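Long-range contact in copper-containing nitrite reductase (Thermus scotoductus, PDB 6HBE), which probably reduces nitrite to nitric oxide during denitrification, passing electrons between copper centres in a homotrimer of three-domain subunits: residues Y142-E147 and E223-G229. Numbering follows the deposited sequence.
Sequences YRMERE and EYMYYQG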
loop_
_atom_site.group_PDB
_atom_site.type_symbol
_atom_site.label_atom_id
_atom_site.label_comp_id
_atom_site.label_asym_id
_atom_site.label_seq_id
_atom_site.Cartn_x
_atom_site.Cartn_y
_atom_site.Cartn_z
ATOM N N TYR C 142 27.099 -21.634 2.982
ATOM C CA TYR C 142 26.439 -21.060 1.795
ATOM C C TYR C 142 27.310 -21.322 0.554
ATOM O O TYR C 142 28.528 -21.554 0.663
ATOM C CB TYR C 142 26.182 -19.532 1.987
ATOM C CG TYR C 142 25.175 -19.191 3.095
ATOM C CD1 TYR C 142 23.794 -19.368 2.906
ATOM C CD2 TYR C 142 25.602 -18.677 4.312
ATOM C CE1 TYR C 142 22.882 -19.056 3.922
ATOM C CE2 TYR C 142 24.707 -18.364 5.330
ATOM C CZ TYR C 142 23.350 -18.547 5.140
ATOM O OH TYR C 142 22.487 -18.235 6.177
ATOM N N ARG C 143 26.694 -21.298 -0.623
ATOM C CA ARG C 143 27.347 -21.754 -1.846
ATOM C C ARG C 143 28.637 -21.007 -2.239
ATOM O O ARG C 143 29.631 -21.664 -2.616
ATOM C CB ARG C 143 26.332 -21.780 -2.988
ATOM C CG ARG C 143 26.893 -22.166 -4.339
ATOM C CD ARG C 143 25.785 -22.527 -5.304
ATOM N NE ARG C 143 26.205 -22.318 -6.674
ATOM C CZ ARG C 143 25.421 -22.455 -7.731
ATOM N NH1 ARG C 143 24.161 -22.850 -7.592
ATOM N NH2 ARG C 143 25.909 -22.194 -8.937
ATOM N N MET C 144 28.651 -19.669 -2.154
ATOM C CA MET C 144 29.844 -18.892 -2.519
ATOM C C MET C 144 31.006 -19.113 -1.530
ATOM O O MET C 144 32.169 -19.092 -1.929
ATOM C CB MET C 144 29.555 -17.384 -2.664
ATOM C CG MET C 144 30.695 -16.591 -3.339
ATOM S SD MET C 144 30.293 -14.834 -3.633
ATOM C CE MET C 144 29.214 -14.988 -5.063
ATOM N N GLU C 145 30.713 -19.303 -0.247
ATOM C CA GLU C 145 31.765 -19.685 0.717
ATOM C C GLU C 145 32.355 -21.053 0.358
ATOM O O GLU C 145 33.572 -21.210 0.314
ATOM C CB GLU C 145 31.252 -19.704 2.158
ATOM C CG GLU C 145 32.279 -20.244 3.172
ATOM C CD GLU C 145 32.050 -19.807 4.621
ATOM O OE1 GLU C 145 31.091 -19.060 4.941
ATOM O OE2 GLU C 145 32.870 -20.214 5.471
ATOM N N ARG C 146 31.502 -22.023 0.077
ATOM C CA ARG C 146 31.967 -23.362 -0.307
ATOM C C ARG C 146 32.858 -23.265 -1.546
ATOM O O ARG C 146 34.009 -23.715 -1.509
ATOM C CB ARG C 146 30.796 -24.326 -0.542
ATOM C CG ARG C 146 31.237 -25.730 -0.956
ATOM C CD ARG C 146 30.102 -26.751 -1.089
ATOM N NE ARG C 146 29.163 -26.444 -2.180
ATOM C CZ ARG C 146 27.919 -25.961 -2.064
ATOM N NH1 ARG C 146 27.362 -25.686 -0.885
ATOM N NH2 ARG C 146 27.212 -25.740 -3.171
ATOM N N GLU C 147 32.334 -22.649 -2.610
ATOM C CA GLU C 147 33.061 -22.461 -3.883
ATOM C C GLU C 147 34.394 -21.721 -3.783
ATOM O O GLU C 147 35.336 -22.086 -4.480
ATOM C CB GLU C 147 32.173 -21.769 -4.945
ATOM C CG GLU C 147 31.026 -22.650 -5.467
ATOM C CD GLU C 147 30.035 -21.906 -6.359
ATOM O OE1 GLU C 147 30.060 -20.663 -6.432
ATOM O OE2 GLU C 147 29.223 -22.554 -7.015
ATOM N N GLU C 223 24.381 -12.750 -6.948
ATOM C CA GLU C 223 24.731 -14.059 -7.500
ATOM C C GLU C 223 23.878 -15.176 -6.902
ATOM O O GLU C 223 23.301 -15.992 -7.645
ATOM C CB GLU C 223 26.220 -14.329 -7.316
ATOM C CG GLU C 223 27.068 -13.163 -7.865
ATOM C CD GLU C 223 28.513 -13.505 -8.084
ATOM O OE1 GLU C 223 28.780 -14.582 -8.659
ATOM O OE2 GLU C 223 29.374 -12.693 -7.683
ATOM N N TYR C 224 23.823 -15.226 -5.572
ATOM C CA TYR C 224 23.039 -16.239 -4.848
ATOM C C TYR C 224 22.260 -15.568 -3.719
ATOM O O TYR C 224 22.819 -14.763 -3.011
ATOM C CB TYR C 224 23.951 -17.308 -4.219
ATOM C CG TYR C 224 24.964 -17.951 -5.151
ATOM C CD1 TYR C 224 24.579 -18.512 -6.371
ATOM C CD2 TYR C 224 26.317 -18.047 -4.780
ATOM C CE1 TYR C 224 25.516 -19.106 -7.234
ATOM C CE2 TYR C 224 27.269 -18.642 -5.636
ATOM C CZ TYR C 224 26.863 -19.163 -6.858
ATOM O OH TYR C 224 27.802 -19.763 -7.685
ATOM N N MET C 225 20.997 -15.943 -3.531
ATOM C CA MET C 225 20.179 -15.465 -2.418
ATOM C C MET C 225 19.457 -16.640 -1.765
ATOM O O MET C 225 19.107 -17.585 -2.431
ATOM C CB MET C 225 19.135 -14.441 -2.877
ATOM C CG MET C 225 19.606 -13.468 -3.925
ATOM S SD MET C 225 18.545 -12.029 -4.159
ATOM C CE MET C 225 16.989 -12.809 -4.558
ATOM N N TYR C 226 19.202 -16.526 -0.467
ATOM C CA TYR C 226 18.568 -17.579 0.312
ATOM C C TYR C 226 17.375 -17.005 1.062
ATOM O O TYR C 226 17.549 -16.194 1.976
ATOM C CB TYR C 226 19.595 -18.196 1.271
ATOM C CG TYR C 226 20.877 -18.590 0.566
ATOM C CD1 TYR C 226 21.930 -17.680 0.425
ATOM C CD2 TYR C 226 21.037 -19.868 0.025
ATOM C CE1 TYR C 226 23.105 -18.036 -0.245
ATOM C CE2 TYR C 226 22.203 -20.229 -0.638
ATOM C CZ TYR C 226 23.232 -19.328 -0.769
ATOM O OH TYR C 226 24.392 -19.680 -1.427
ATOM N N TYR C 227 16.170 -17.406 0.680
ATOM C CA TYR C 227 14.948 -16.924 1.341
ATOM C C TYR C 227 14.890 -17.420 2.804
ATOM O O TYR C 227 15.141 -18.608 3.076
ATOM C CB TYR C 227 13.697 -17.302 0.560
ATOM C CG TYR C 227 12.355 -16.740 1.093
ATOM C CD1 TYR C 227 12.132 -15.365 1.237
ATOM C CD2 TYR C 227 11.304 -17.595 1.418
ATOM C CE1 TYR C 227 10.907 -14.874 1.706
ATOM C CE2 TYR C 227 10.072 -17.124 1.871
ATOM C CZ TYR C 227 9.866 -15.760 2.014
ATOM O OH TYR C 227 8.622 -15.338 2.499
ATOM N N GLN C 228 14.633 -16.470 3.706
ATOM C CA GLN C 228 14.705 -16.613 5.176
ATOM C C GLN C 228 16.132 -16.800 5.719
ATOM O O GLN C 228 16.306 -17.026 6.917
ATOM C CB GLN C 228 13.814 -17.757 5.671
ATOM C CG GLN C 228 12.372 -17.665 5.140
ATOM C CD GLN C 228 11.517 -16.690 5.948
ATOM O OE1 GLN C 228 11.584 -16.674 7.175
ATOM N NE2 GLN C 228 10.672 -15.931 5.269
ATOM N N GLY C 229 17.138 -16.693 4.862
ATOM C CA GLY C 229 18.514 -17.090 5.226
ATOM C C GLY C 229 18.799 -18.600 5.305
ATOM O O GLY C 229 19.917 -18.991 5.706
#
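Y142 turns the edge of its ring onto the face of Y226, CD1 lying 3.4 Å above the ring plane and over its centre, with the two planes at 51°. Tyrosine suits both places, since each ring packs while its hydroxyl reaches backbone: Y142 OH donates to G229 O (2.7 Å), on a lone pair in the carbonyl plane, and Y226 OH accepts from R143 N (2.9 Å). Y226 OH also bonds E252. A phenylalanine in place of Y226 would probably keep the ring packing but leave R143 N and E252 without this mate. Positive phi at G229, ending a type II turn from Y226, favours glycine.

Toward solvent the contact turns polar: R143 and E147 border the exposed side, while the Y224 ring stays buried. R143, CG anti to its backbone N (chi1 177°), is long enough to make a CH-pi contact through CD, 4.0 Å from the Y224 centroid, and still salt-bridge E147 OE2 through NE. Y224 OH donates to the syn lone pair of E147 OE1 (2.7 Å).

The axes of 143-147 and 224-227 come within 10.3 Å. Strand 222-227 runs antiparallel between strands 248-254 and 234-238 of the second cupredoxin domain; the helix, linking strands 131-137 and 154-163, lies against its face.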